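Long-range contact in flavodoxin (Streptococcus pneumoniae serotype 4, PDB 5LJL), which binds FMN and probably serves as a low-potential electron donor to a number of redox enzymes: residues A53-P66 with Y96-F110. Numbering follows the deposited sequence.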
loop_
_atom_site.group_PDB
_atom_site.type_symbol
_atom_site.label_atom_id
_atom_site.label_comp_id
_atom_site.label_asym_id
_atom_site.label_seq_id
_atom_site.Cartn_x
_atom_site.Cartn_y
_atom_site.Cartn_z
ATOM N N ALA A 53 3.318 -3.747 6.734
ATOM C CA ALA A 53 2.194 -2.780 6.483
ATOM C C ALA A 53 2.255 -2.236 5.060
ATOM O O ALA A 53 3.285 -1.638 4.727
ATOM C CB ALA A 53 2.277 -1.623 7.467
ATOM N N ILE A 54 1.176 -2.371 4.285
ATOM C CA ILE A 54 1.113 -1.904 2.892
ATOM C C ILE A 54 -0.153 -1.043 2.717
ATOM O O ILE A 54 -1.270 -1.454 3.162
ATOM C CB ILE A 54 1.135 -3.058 1.897
ATOM C CG1 ILE A 54 2.448 -3.872 1.987
ATOM C CG2 ILE A 54 0.861 -2.599 0.477
ATOM C CD1 ILE A 54 2.379 -5.225 1.410
ATOM N N VAL A 55 0.025 0.103 2.059
ATOM C CA VAL A 55 -1.079 0.919 1.579
ATOM C C VAL A 55 -1.067 0.878 0.068
ATOM O O VAL A 55 -0.009 1.075 -0.551
ATOM C CB VAL A 55 -1.042 2.378 2.083
ATOM C CG1 VAL A 55 -1.974 3.279 1.303
ATOM C CG2 VAL A 55 -1.292 2.384 3.589
ATOM N N ALA A 56 -2.259 0.628 -0.476
ATOM C CA ALA A 56 -2.498 0.739 -1.915
ATOM C C ALA A 56 -3.522 1.838 -2.112
ATOM O O ALA A 56 -4.661 1.722 -1.639
ATOM C CB ALA A 56 -3.022 -0.624 -2.431
ATOM N N THR A 57 -3.190 2.912 -2.796
ATOM C CA THR A 57 -4.107 4.056 -2.932
ATOM C C THR A 57 -4.143 4.666 -4.317
ATOM O O THR A 57 -3.127 4.780 -4.968
ATOM C CB THR A 57 -3.769 5.125 -1.848
ATOM O OG1 THR A 57 -4.805 6.133 -1.820
ATOM C CG2 THR A 57 -2.387 5.735 -2.044
ATOM N N TYR A 58 -5.317 5.126 -4.725
ATOM C CA TYR A 58 -5.473 6.029 -5.882
ATOM C C TYR A 58 -5.225 7.482 -5.333
ATOM O O TYR A 58 -5.025 7.687 -4.144
ATOM C CB TYR A 58 -6.843 5.881 -6.547
ATOM C CG TYR A 58 -8.061 6.359 -5.751
ATOM C CD1 TYR A 58 -8.639 5.553 -4.827
ATOM C CD2 TYR A 58 -8.624 7.617 -5.956
ATOM C CE1 TYR A 58 -9.823 5.935 -4.168
ATOM C CE2 TYR A 58 -9.746 8.060 -5.252
ATOM C CZ TYR A 58 -10.357 7.230 -4.354
ATOM O OH TYR A 58 -11.478 7.628 -3.651
ATOM N N THR A 59 -5.204 8.434 -6.240
ATOM C CA THR A 59 -5.005 9.846 -5.928
ATOM C C THR A 59 -6.246 10.609 -6.473
ATOM O O THR A 59 -6.705 10.336 -7.572
ATOM C CB THR A 59 -3.753 10.346 -6.640
ATOM O OG1 THR A 59 -2.611 9.588 -6.220
ATOM C CG2 THR A 59 -3.519 11.788 -6.449
ATOM N N TYR A 60 -6.753 11.571 -5.706
ATOM C CA TYR A 60 -8.017 12.204 -6.010
ATOM C C TYR A 60 -7.772 13.661 -6.424
ATOM O O TYR A 60 -7.109 14.395 -5.710
ATOM C CB TYR A 60 -8.914 12.082 -4.780
ATOM C CG TYR A 60 -10.369 12.499 -4.929
ATOM C CD1 TYR A 60 -11.061 12.370 -6.136
ATOM C CD2 TYR A 60 -11.077 13.008 -3.816
ATOM C CE1 TYR A 60 -12.412 12.764 -6.247
ATOM C CE2 TYR A 60 -12.434 13.376 -3.908
ATOM C CZ TYR A 60 -13.092 13.262 -5.121
ATOM O OH TYR A 60 -14.423 13.620 -5.187
ATOM N N GLY A 61 -8.233 14.019 -7.628
ATOM C CA GLY A 61 -8.050 15.360 -8.180
ATOM C C GLY A 61 -6.609 15.805 -8.173
ATOM O O GLY A 61 -5.646 15.024 -8.467
ATOM N N ASP A 62 -6.430 17.032 -7.719
ATOM C CA ASP A 62 -5.148 17.675 -7.760
ATOM C C ASP A 62 -4.284 17.142 -6.597
ATOM O O ASP A 62 -3.977 17.889 -5.641
ATOM C CB ASP A 62 -5.316 19.218 -7.682
ATOM C CG ASP A 62 -4.055 19.975 -8.121
ATOM O OD1 ASP A 62 -4.129 21.217 -8.369
ATOM O OD2 ASP A 62 -2.989 19.314 -8.273
ATOM N N GLY A 63 -3.894 15.859 -6.694
ATOM C CA GLY A 63 -2.928 15.277 -5.785
ATOM C C GLY A 63 -3.356 15.102 -4.347
ATOM O O GLY A 63 -2.497 15.091 -3.475
ATOM N N GLU A 64 -4.657 14.998 -4.111
ATOM C CA GLU A 64 -5.156 14.766 -2.820
ATOM C C GLU A 64 -5.232 13.249 -2.503
ATOM O O GLU A 64 -5.245 12.315 -3.370
ATOM C CB GLU A 64 -6.526 15.468 -2.571
ATOM C CG GLU A 64 -6.453 17.015 -2.532
ATOM C CD GLU A 64 -7.809 17.667 -2.762
ATOM O OE1 GLU A 64 -7.848 18.808 -3.240
ATOM O OE2 GLU A 64 -8.846 17.035 -2.458
ATOM N N LEU A 65 -5.326 13.014 -1.210
ATOM C CA LEU A 65 -5.662 11.736 -0.719
ATOM C C LEU A 65 -7.145 11.453 -1.063
ATOM O O LEU A 65 -7.957 12.390 -1.143
ATOM C CB LEU A 65 -5.484 11.744 0.798
ATOM C CG LEU A 65 -4.112 12.104 1.352
ATOM C CD1 LEU A 65 -4.190 12.104 2.867
ATOM C CD2 LEU A 65 -3.085 11.110 0.858
ATOM N N PRO A 66 -7.493 10.184 -1.345
ATOM C CA PRO A 66 -8.891 9.799 -1.285
ATOM C C PRO A 66 -9.579 10.319 -0.023
ATOM O O PRO A 66 -9.034 10.244 1.081
ATOM C CB PRO A 66 -8.824 8.281 -1.284
ATOM C CG PRO A 66 -7.532 7.950 -1.965
ATOM C CD PRO A 66 -6.606 9.014 -1.536
ATOM N N TYR A 96 -4.583 15.121 -14.003
ATOM C CA TYR A 96 -4.513 16.203 -13.008
ATOM C C TYR A 96 -3.060 16.649 -12.697
ATOM O O TYR A 96 -2.826 17.489 -11.819
ATOM C CB TYR A 96 -5.260 15.773 -11.738
ATOM C CG TYR A 96 -6.702 15.443 -11.988
ATOM C CD1 TYR A 96 -7.685 16.426 -11.924
ATOM C CD2 TYR A 96 -7.092 14.136 -12.326
ATOM C CE1 TYR A 96 -9.017 16.113 -12.146
ATOM C CE2 TYR A 96 -8.421 13.823 -12.570
ATOM C CZ TYR A 96 -9.380 14.816 -12.465
ATOM O OH TYR A 96 -10.727 14.533 -12.705
ATOM N N ASP A 97 -2.092 16.116 -13.454
ATOM C CA ASP A 97 -0.672 16.414 -13.365
ATOM C C ASP A 97 -0.114 16.113 -11.966
ATOM O O ASP A 97 0.827 16.795 -11.541
ATOM C CB ASP A 97 -0.440 17.880 -13.775
ATOM C CG ASP A 97 -1.208 18.245 -15.095
ATOM O OD1 ASP A 97 -0.685 17.964 -16.195
ATOM O OD2 ASP A 97 -2.359 18.772 -15.013
ATOM N N GLU A 98 -0.732 15.131 -11.266
ATOM C CA GLU A 98 -0.306 14.713 -9.936
ATOM C C GLU A 98 -0.362 13.158 -9.828
ATOM O O GLU A 98 -0.932 12.598 -8.885
ATOM C CB GLU A 98 -1.192 15.347 -8.844
ATOM C CG GLU A 98 -1.132 16.900 -8.724
ATOM C CD GLU A 98 0.255 17.459 -8.400
ATOM O OE1 GLU A 98 0.507 18.649 -8.701
ATOM O OE2 GLU A 98 1.113 16.732 -7.854
ATOM N N PHE A 99 0.197 12.501 -10.846
ATOM C CA PHE A 99 0.219 11.049 -11.012
ATOM C C PHE A 99 0.692 10.350 -9.764
ATOM O O PHE A 99 1.840 10.469 -9.350
ATOM C CB PHE A 99 1.160 10.654 -12.171
ATOM C CG PHE A 99 1.220 9.198 -12.463
ATOM C CD1 PHE A 99 0.259 8.618 -13.240
ATOM C CD2 PHE A 99 2.255 8.404 -11.970
ATOM C CE1 PHE A 99 0.342 7.268 -13.551
ATOM C CE2 PHE A 99 2.353 7.082 -12.265
ATOM C CZ PHE A 99 1.373 6.498 -13.026
ATOM N N CYS A 100 -0.224 9.595 -9.191
ATOM C CA CYS A 100 0.101 8.834 -7.992
ATOM C C CYS A 100 0.702 9.664 -6.863
ATOM O O CYS A 100 1.421 9.100 -6.003
ATOM C CB CYS A 100 0.932 7.584 -8.349
ATOM S SG CYS A 100 0.081 6.321 -9.282
ATOM N N LYS A 101 0.371 10.948 -6.735
ATOM C CA LYS A 101 0.945 11.737 -5.652
ATOM C C LYS A 101 0.505 11.161 -4.287
ATOM O O LYS A 101 1.277 11.272 -3.356
ATOM C CB LYS A 101 0.628 13.205 -5.773
ATOM C CG LYS A 101 1.076 14.013 -4.572
ATOM C CD LYS A 101 1.190 15.439 -4.949
ATOM C CE LYS A 101 1.517 16.265 -3.721
ATOM N NZ LYS A 101 2.127 17.551 -4.154
ATOM N N ALA A 102 -0.678 10.554 -4.168
ATOM C CA ALA A 102 -1.061 9.960 -2.878
ATOM C C ALA A 102 -0.073 8.819 -2.448
ATOM O O ALA A 102 0.106 8.592 -1.232
ATOM C CB ALA A 102 -2.532 9.470 -2.840
ATOM N N VAL A 103 0.521 8.113 -3.416
ATOM C CA VAL A 103 1.533 7.052 -3.135
ATOM C C VAL A 103 2.751 7.710 -2.446
ATOM O O VAL A 103 3.210 7.248 -1.361
ATOM C CB VAL A 103 1.932 6.234 -4.422
ATOM C CG1 VAL A 103 3.137 5.335 -4.143
ATOM C CG2 VAL A 103 0.743 5.502 -5.045
ATOM N N ASP A 104 3.214 8.825 -3.005
ATOM C CA ASP A 104 4.313 9.570 -2.432
ATOM C C ASP A 104 3.956 10.081 -1.044
ATOM O O ASP A 104 4.770 10.004 -0.105
ATOM C CB ASP A 104 4.718 10.742 -3.336
ATOM C CG ASP A 104 5.475 10.326 -4.521
ATOM O OD1 ASP A 104 5.837 9.136 -4.702
ATOM O OD2 ASP A 104 5.723 11.242 -5.341
ATOM N N ASP A 105 2.745 10.593 -0.876
ATOM C CA ASP A 105 2.321 11.109 0.432
ATOM C C ASP A 105 2.270 10.037 1.520
ATOM O O ASP A 105 2.659 10.280 2.659
ATOM C CB ASP A 105 0.968 11.772 0.300
ATOM C CG ASP A 105 1.000 13.024 -0.571
ATOM O OD1 ASP A 105 2.088 13.560 -0.865
ATOM O OD2 ASP A 105 -0.098 13.343 -0.999
ATOM N N PHE A 106 1.805 8.842 1.151
ATOM C CA PHE A 106 1.761 7.707 2.110
ATOM C C PHE A 106 3.166 7.171 2.380
ATOM O O PHE A 106 3.446 6.716 3.519
ATOM C CB PHE A 106 0.792 6.606 1.669
ATOM C CG PHE A 106 -0.574 6.743 2.246
ATOM C CD1 PHE A 106 -0.785 6.370 3.567
ATOM C CD2 PHE A 106 -1.621 7.302 1.555
ATOM C CE1 PHE A 106 -2.066 6.466 4.135
ATOM C CE2 PHE A 106 -2.890 7.407 2.101
ATOM C CZ PHE A 106 -3.131 6.995 3.419
ATOM N N ASP A 107 4.064 7.201 1.381
ATOM C CA ASP A 107 5.481 6.842 1.637
ATOM C C ASP A 107 6.017 7.740 2.770
ATOM O O ASP A 107 6.615 7.254 3.752
ATOM C CB ASP A 107 6.269 6.964 0.335
ATOM C CG ASP A 107 7.708 6.562 0.466
ATOM O OD1 ASP A 107 8.157 6.062 1.484
ATOM O OD2 ASP A 107 8.383 6.711 -0.549
ATOM N N ARG A 108 5.785 9.056 2.673
ATOM C CA ARG A 108 6.307 10.004 3.668
ATOM C C ARG A 108 5.709 9.834 5.037
ATOM O O ARG A 108 6.431 9.888 6.041
ATOM C CB ARG A 108 6.146 11.449 3.161
ATOM C CG ARG A 108 6.986 11.743 1.946
ATOM C CD ARG A 108 8.462 12.042 2.269
ATOM N NE ARG A 108 9.140 12.699 1.102
ATOM C CZ ARG A 108 10.087 13.662 1.138
ATOM N NH1 ARG A 108 10.553 14.164 2.286
ATOM N NH2 ARG A 108 10.566 14.149 -0.010
ATOM N N VAL A 109 4.403 9.620 5.120
ATOM C CA VAL A 109 3.782 9.382 6.396
ATOM C C VAL A 109 4.308 8.122 7.068
ATOM O O VAL A 109 4.561 8.117 8.310
ATOM C CB VAL A 109 2.229 9.528 6.362
ATOM C CG1 VAL A 109 1.574 8.296 5.842
ATOM C CG2 VAL A 109 1.716 9.791 7.780
ATOM N N PHE A 110 4.524 7.042 6.292
ATOM C CA PHE A 110 5.161 5.859 6.854
ATOM C C PHE A 110 6.611 6.127 7.404
ATOM O O PHE A 110 6.940 5.673 8.538
ATOM C CB PHE A 110 5.198 4.717 5.858
ATOM C CG PHE A 110 3.965 3.844 5.876
ATOM C CD1 PHE A 110 3.638 3.086 6.994
ATOM C CD2 PHE A 110 3.254 3.657 4.697
ATOM C CE1 PHE A 110 2.565 2.222 6.961
ATOM C CE2 PHE A 110 2.203 2.720 4.632
ATOM C CZ PHE A 110 1.845 2.027 5.782
#
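Val55 sets one methyl against each of two phenylalanines of helix 101-110. With CG1 anti to the backbone N (chi1 165°), this methyl lies over the centre of the Phe106 ring, 3.9 Å from Phe106 CG, a CH-pi contact close to the ring normal. CG2, beside the backbone N, reaches Phe110 CE2 at 3.7 Å. Phe110 offers the same end of its ring to Ala53, whose CB is 3.9 Å from Phe110 CE1, and Tyr86 stacks on this ring. Two more methyls meet Phe106 obliquely, Thr57 CG2 near CD2 and Leu65 CD2 at 3.9 Å from Phe106 CE2. The helix runs nearly antiparallel to strand 53-56 (157°). This is the helix-on-sheet layer of the flavodoxin fold, in which strand 52-56 is the central strand of a five-stranded parallel sheet in the order 2-1-3-4-5. The loop that follows the strand passes the N-terminal end of helix 101-110. There Ala102 CB packs 3.3 Å from Tyr58 O, and Ala102 N donates a fairly straight hydrogen bond (3.0 Å, 155°) to Thr59 OG1. Thr59 holds that oxygen beside its own backbone N, anti to its carbonyl carbon, while its CG2 rests near Glu98 O. Thr57 instead turns OG1 to the next residue, donating to a lone pair of Tyr58 O in the carbonyl plane, leaving its methyl for Ala102 CB. In the loop, positive-phi Gly61 lays its CA over one face of the Tyr96 ring, offset toward the rim. Gly63, also with positive phi, brings its backbone close to Glu98 CB. Asp62 OD2 comes within 3.6 Å of Glu98 OE1, an approach of like charges that may raise the proton affinity of either carboxylate; Lys101 NZ makes a long salt bridge with Glu98 OE2.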